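Local coordinates for protein putative pyridoxal phosphate-dependent transferase (PDB 4DQ6) that binds pyridoxal-5'-phosphate and is probably a transferase dependent on it, with the fold of the class I and II aminotransferase family, at residues S125-V130 / L167-N172; I117-P122 / L138-L143. One frame throughout, in Å; residues are numbered along the deposited sequence.

Contact 1 (S125-V130 / L167-N172)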
loop_
_atom_site.group_PDB
_atom_site.type_symbol
_atom_site.label_atom_id
_atom_site.label_comp_id
_atom_site.label_asym_id
_atom_site.label_seq_id
_atom_site.Cartn_x
_atom_site.Cartn_y
_atom_site.Cartn_z
ATOM N N SER A 125 8.716 -1.089 18.474
ATOM C CA SER A 125 7.965 -2.266 18.943
ATOM C C SER A 125 7.545 -3.187 17.811
ATOM O O SER A 125 7.380 -4.375 18.049
ATOM C CB SER A 125 6.785 -1.868 19.775
ATOM O OG SER A 125 5.863 -1.159 18.936
ATOM N N PRO A 126 7.347 -2.685 16.592
ATOM C CA PRO A 126 7.004 -3.619 15.514
ATOM C C PRO A 126 8.045 -4.663 15.232
ATOM O O PRO A 126 7.699 -5.702 14.631
ATOM C CB PRO A 126 6.786 -2.703 14.329
ATOM C CG PRO A 126 6.186 -1.514 14.991
ATOM C CD PRO A 126 7.070 -1.291 16.170
ATOM N N PHE A 127 9.295 -4.445 15.636
ATOM C CA PHE A 127 10.343 -5.508 15.529
ATOM C C PHE A 127 9.946 -6.802 16.284
ATOM O O PHE A 127 10.186 -7.919 15.808
ATOM C CB PHE A 127 11.667 -5.037 16.105
ATOM C CG PHE A 127 12.552 -4.272 15.144
ATOM C CD1 PHE A 127 12.060 -3.499 14.134
ATOM C CD2 PHE A 127 13.922 -4.370 15.342
ATOM C CE1 PHE A 127 12.951 -2.823 13.293
ATOM C CE2 PHE A 127 14.817 -3.735 14.520
ATOM C CZ PHE A 127 14.328 -2.913 13.524
ATOM N N ASN A 128 9.407 -6.628 17.465
ATOM C CA ASN A 128 8.942 -7.706 18.297
ATOM C C ASN A 128 7.686 -8.342 17.678
ATOM O O ASN A 128 7.622 -9.562 17.445
ATOM C CB ASN A 128 8.753 -7.134 19.725
ATOM C CG ASN A 128 8.359 -8.178 20.770
ATOM O OD1 ASN A 128 7.377 -8.854 20.576
ATOM N ND2 ASN A 128 9.068 -8.215 21.936
ATOM N N SER A 129 6.678 -7.532 17.401
ATOM C CA SER A 129 5.439 -8.075 16.925
ATOM C C SER A 129 5.542 -8.700 15.554
ATOM O O SER A 129 4.812 -9.653 15.261
ATOM C CB SER A 129 4.318 -7.054 16.981
ATOM O OG SER A 129 4.654 -5.910 16.320
ATOM N N VAL A 130 6.394 -8.175 14.667
ATOM C CA VAL A 130 6.454 -8.735 13.319
ATOM C C VAL A 130 6.982 -10.170 13.350
ATOM O O VAL A 130 6.535 -11.010 12.578
ATOM C CB VAL A 130 7.250 -7.848 12.321
ATOM C CG1 VAL A 130 8.762 -7.977 12.532
ATOM C CG2 VAL A 130 6.829 -8.198 10.871
ATOM N N LEU A 167 17.940 -15.218 11.420
ATOM C CA LEU A 167 17.920 -13.787 10.999
ATOM C C LEU A 167 18.165 -12.912 12.203
ATOM O O LEU A 167 17.745 -13.247 13.319
ATOM C CB LEU A 167 16.547 -13.267 10.378
ATOM C CG LEU A 167 16.003 -13.918 9.109
ATOM C CD1 LEU A 167 14.610 -13.378 8.722
ATOM C CD2 LEU A 167 16.984 -13.657 7.965
ATOM N N PHE A 168 18.793 -11.754 11.941
ATOM C CA PHE A 168 19.027 -10.730 12.927
ATOM C C PHE A 168 18.453 -9.450 12.398
ATOM O O PHE A 168 18.821 -9.054 11.254
ATOM C CB PHE A 168 20.550 -10.615 13.218
ATOM C CG PHE A 168 20.890 -9.664 14.348
ATOM C CD1 PHE A 168 20.796 -8.290 14.149
ATOM C CD2 PHE A 168 21.334 -10.153 15.620
ATOM C CE1 PHE A 168 21.123 -7.429 15.181
ATOM C CE2 PHE A 168 21.625 -9.270 16.653
ATOM C CZ PHE A 168 21.515 -7.911 16.413
ATOM N N ILE A 169 17.568 -8.832 13.185
ATOM C CA ILE A 169 16.990 -7.577 12.710
ATOM C C ILE A 169 17.684 -6.434 13.485
ATOM O O ILE A 169 17.558 -6.360 14.722
ATOM C CB ILE A 169 15.442 -7.492 12.871
ATOM C CG1 ILE A 169 14.719 -8.745 12.398
ATOM C CG2 ILE A 169 14.911 -6.224 12.145
ATOM C CD1 ILE A 169 13.200 -8.687 12.473
ATOM N N LEU A 170 18.409 -5.590 12.749
ATOM C CA LEU A 170 19.257 -4.580 13.310
ATOM C C LEU A 170 18.514 -3.250 13.045
ATOM O O LEU A 170 17.915 -3.013 11.938
ATOM C CB LEU A 170 20.620 -4.531 12.610
ATOM C CG LEU A 170 21.487 -3.266 12.703
ATOM C CD1 LEU A 170 22.018 -3.186 14.133
ATOM C CD2 LEU A 170 22.624 -3.282 11.708
ATOM N N CYS A 171 18.482 -2.354 14.051
ATOM C CA CYS A 171 18.005 -0.997 13.865
ATOM C C CYS A 171 19.179 -0.028 13.856
ATOM O O CYS A 171 19.890 0.046 14.840
ATOM C CB CYS A 171 17.032 -0.673 15.008
ATOM S SG CYS A 171 15.887 0.681 14.699
ATOM N N ASN A 172 19.370 0.719 12.748
ATOM C CA ASN A 172 20.558 1.575 12.545
ATOM C C ASN A 172 20.241 2.781 11.733
ATOM O O ASN A 172 20.154 2.656 10.552
ATOM C CB ASN A 172 21.613 0.649 11.852
ATOM C CG ASN A 172 22.902 1.320 11.423
ATOM O OD1 ASN A 172 23.440 2.072 12.165
ATOM N ND2 ASN A 172 23.459 0.921 10.222
#
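Phe127 packs from helix 126-133 onto Ile169 and Cys171 of strand 165-171, an interior strand of the large mixed sheet that carries the pyridoxal-5'-phosphate pocket. The helix and strand segments run nearly antiparallel, at 160°, and their axes come within 10.6 Å. The Phe127 ring and the side chains of Ile169 and Cys171 meet between them. CG of Phe127 stands anti to its carbonyl carbon (chi1 -86°), and the ring reaches across to the strand. The methyl CG2 of Ile169 lies over one ring face, 3.4 Å from Phe127 CE2. It makes a CH-pi contact, 3.7 Å from the Phe127 ring centroid, and is displaced toward the rim. The backbone N of Cys171 lies at the ring edge, in the plane. CB of Cys171 approaches Phe127 CE2 obliquely at 3.8 Å. The sulfur follows as a Cys sulfur-aromatic contact, with SG 5.0 Å from the Phe127 ring centroid and 44° off the ring normal. One turn along the helix, Val130 CG1 adds a looser touch on Ile169 CD1 at 4.5 Å. Val130 also packs on Ile100 and Ile107 of helix 99-110, and on Arg267 of the second subunit. Cys171 also touches pyridoxal-5'-phosphate. The segments are therefore joined by apolar and aromatic packing, and the Phe127 ring borders a cysteine of the pyridoxal-5'-phosphate pocket.

Contact 2 (I117-P122 / L138-L143)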
loop_
_atom_site.group_PDB
_atom_site.type_symbol
_atom_site.label_atom_id
_atom_site.label_comp_id
_atom_site.label_asym_id
_atom_site.label_seq_id
_atom_site.Cartn_x
_atom_site.Cartn_y
_atom_site.Cartn_z
ATOM N N ILE A 117 14.579 -15.665 15.391
ATOM C CA ILE A 117 14.949 -14.365 14.842
ATOM C C ILE A 117 15.302 -13.503 16.047
ATOM O O ILE A 117 14.533 -13.425 17.030
ATOM C CB ILE A 117 13.773 -13.747 14.062
ATOM C CG1 ILE A 117 13.396 -14.619 12.842
ATOM C CG2 ILE A 117 14.147 -12.312 13.678
ATOM C CD1 ILE A 117 12.201 -14.136 12.038
ATOM N N MET A 118 16.447 -12.830 15.938
ATOM C CA MET A 118 17.003 -12.076 17.021
ATOM C C MET A 118 16.839 -10.592 16.803
ATOM O O MET A 118 17.024 -10.091 15.661
ATOM C CB MET A 118 18.492 -12.429 17.205
ATOM C CG MET A 118 19.165 -11.692 18.324
ATOM S SD MET A 118 20.911 -12.073 18.660
ATOM C CE MET A 118 20.789 -13.651 19.457
ATOM N N ILE A 119 16.431 -9.920 17.888
ATOM C CA ILE A 119 16.382 -8.413 17.917
ATOM C C ILE A 119 17.092 -7.889 19.157
ATOM O O ILE A 119 17.439 -8.693 20.063
ATOM C CB ILE A 119 14.948 -7.835 17.856
ATOM C CG1 ILE A 119 14.182 -8.080 19.141
ATOM C CG2 ILE A 119 14.180 -8.300 16.595
ATOM C CD1 ILE A 119 12.804 -7.412 19.184
ATOM N N GLN A 120 17.412 -6.595 19.240
ATOM C CA GLN A 120 17.999 -5.967 20.433
ATOM C C GLN A 120 17.044 -4.948 21.036
ATOM O O GLN A 120 16.703 -3.937 20.389
ATOM C CB GLN A 120 19.295 -5.257 20.089
ATOM C CG GLN A 120 20.331 -6.103 19.374
ATOM C CD GLN A 120 21.506 -5.323 18.845
ATOM O OE1 GLN A 120 21.362 -4.459 17.975
ATOM N NE2 GLN A 120 22.694 -5.613 19.357
ATOM N N GLU A 121 16.590 -5.179 22.234
ATOM C CA GLU A 121 15.683 -4.269 22.953
ATOM C C GLU A 121 16.434 -3.404 23.961
ATOM O O GLU A 121 17.477 -3.777 24.462
ATOM C CB GLU A 121 14.614 -5.105 23.655
ATOM C CG GLU A 121 13.615 -5.614 22.601
ATOM C CD GLU A 121 12.342 -6.222 23.146
ATOM O OE1 GLU A 121 12.342 -6.581 24.327
ATOM O OE2 GLU A 121 11.337 -6.336 22.377
ATOM N N PRO A 122 15.913 -2.217 24.290
ATOM C CA PRO A 122 14.610 -1.703 23.830
ATOM C C PRO A 122 14.678 -1.273 22.382
ATOM O O PRO A 122 15.676 -0.628 21.975
ATOM C CB PRO A 122 14.369 -0.553 24.783
ATOM C CG PRO A 122 15.751 -0.068 25.173
ATOM C CD PRO A 122 16.616 -1.329 25.210
ATOM N N LEU A 138 10.871 -15.344 18.776
ATOM C CA LEU A 138 11.634 -14.106 19.008
ATOM C C LEU A 138 12.711 -14.352 20.031
ATOM O O LEU A 138 12.415 -14.822 21.148
ATOM C CB LEU A 138 10.719 -13.005 19.533
ATOM C CG LEU A 138 11.395 -11.621 19.634
ATOM C CD1 LEU A 138 11.926 -11.080 18.292
ATOM C CD2 LEU A 138 10.453 -10.648 20.358
ATOM N N ILE A 139 13.954 -14.045 19.682
ATOM C CA ILE A 139 15.090 -14.120 20.646
ATOM C C ILE A 139 15.527 -12.667 20.845
ATOM O O ILE A 139 15.640 -11.928 19.864
ATOM C CB ILE A 139 16.262 -14.938 20.103
ATOM C CG1 ILE A 139 15.811 -16.370 19.720
ATOM C CG2 ILE A 139 17.384 -14.961 21.153
ATOM C CD1 ILE A 139 15.210 -17.149 20.845
ATOM N N ILE A 140 15.637 -12.236 22.100
ATOM C CA ILE A 140 15.993 -10.827 22.393
ATOM C C ILE A 140 17.374 -10.836 23.061
ATOM O O ILE A 140 17.577 -11.527 24.077
ATOM C CB ILE A 140 14.977 -10.191 23.335
ATOM C CG1 ILE A 140 13.544 -10.374 22.797
ATOM C CG2 ILE A 140 15.378 -8.723 23.620
ATOM C CD1 ILE A 140 12.405 -9.938 23.702
ATOM N N SER A 141 18.321 -10.094 22.472
ATOM C CA SER A 141 19.569 -9.758 23.088
ATOM C C SER A 141 19.566 -8.321 23.540
ATOM O O SER A 141 19.760 -7.444 22.704
ATOM C CB SER A 141 20.746 -10.030 22.151
ATOM O OG SER A 141 21.938 -9.503 22.715
ATOM N N PRO A 142 19.246 -8.058 24.803
ATOM C CA PRO A 142 19.064 -6.631 25.169
ATOM C C PRO A 142 20.356 -5.847 24.961
ATOM O O PRO A 142 21.466 -6.347 25.145
ATOM C CB PRO A 142 18.640 -6.668 26.614
ATOM C CG PRO A 142 18.172 -8.074 26.885
ATOM C CD PRO A 142 18.912 -8.962 25.912
ATOM N N LEU A 143 20.215 -4.614 24.492
ATOM C CA LEU A 143 21.372 -3.704 24.549
ATOM C C LEU A 143 21.884 -3.620 25.992
ATOM O O LEU A 143 21.140 -3.809 26.950
ATOM C CB LEU A 143 21.021 -2.321 24.019
ATOM C CG LEU A 143 20.545 -2.248 22.578
ATOM C CD1 LEU A 143 20.168 -0.798 22.297
ATOM C CD2 LEU A 143 21.568 -2.702 21.582
HETATM O O HOH W 1 22.692 -6.964 22.153
HETATM O O HOH W 2 18.380 -3.398 27.259
#
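The side chain of Glu121 crosses that of Ile140 at a slant. CB and CG of Glu121 each lie 3.7 Å from Ile140 CG2. CD lies between the two branches, and Glu121 OE1 comes closest to Ile140 CD1, at 3.4 Å. CG sits anti to the carbonyl carbon (chi1 -74°) and the chain is extended beyond it, which carries the carboxylate past the isoleucine. Both oxygens have partners beyond the two segments: OE1 accepts from Ile362 N and OE2 from Asn128 ND2. These bonds fix the carboxylate at both oxygens. The backbone N of Glu121 is buried and has no partner in the model.

The backbones form a parallel ladder, the two strands of a beta-alpha-beta unit whose helix is 126-133. Strand 137-140 is an outermost strand of the sheet within this chain. Ile139 is gripped at both backbone polar atoms: its N donates to Ile117 O at 2.8 Å, and its O accepts from Ile119 N. Ser141 N then donates to Ile119 O. The pairing continues past the strand ends, where Leu143 N donates to Glu121 O at 2.9 Å with a more bent N-H...O angle of 147°. The peptide bond between Glu121 and Pro122 is cis.

Ile119 and Leu138 share one face of the sheet. Their side chains cross at about a right angle, with Ile119 CG1 3.8 Å from Leu138 CD1. On the Met118 and Ile139 face, the methionine bends at its sulfur, and Met118 CE meets Ile139 CG2 at 4.0 Å. Water 1 accepts from Gln120 NE2 and donates to Ser141 OG and Pro142 O; Ser141 OG is also hydrogen-bonded to Asp157 OD2. Leu143 CD2 crosses the side chain of Gln120, 3.7 Å from Gln120 CB.

Contacts 1 and 2 have centres 8 Å apart and alternate along the chain. They share one sheet: strand 116-119 of contact 2 lies beside strand 165-171 of contact 1. Probable backbone hydrogen bonds join them, from Ile169 N to Met118 O (2.8 Å) and from Met118 N to Leu167 O (3.0 Å). The helix that supplies Phe127 is the crossover of contact 2. Phe127 also touches Ile119, and Asn128 ND2 packs against Leu138 CD2 at 3.2 Å. Contact 1 is nearer the ligand, with the Cys171 side chain about 3 Å from pyridoxal-5'-phosphate. The side chain of Ile119, in contact 2, is about 11 Å from the bound pyridoxal-5'-phosphate.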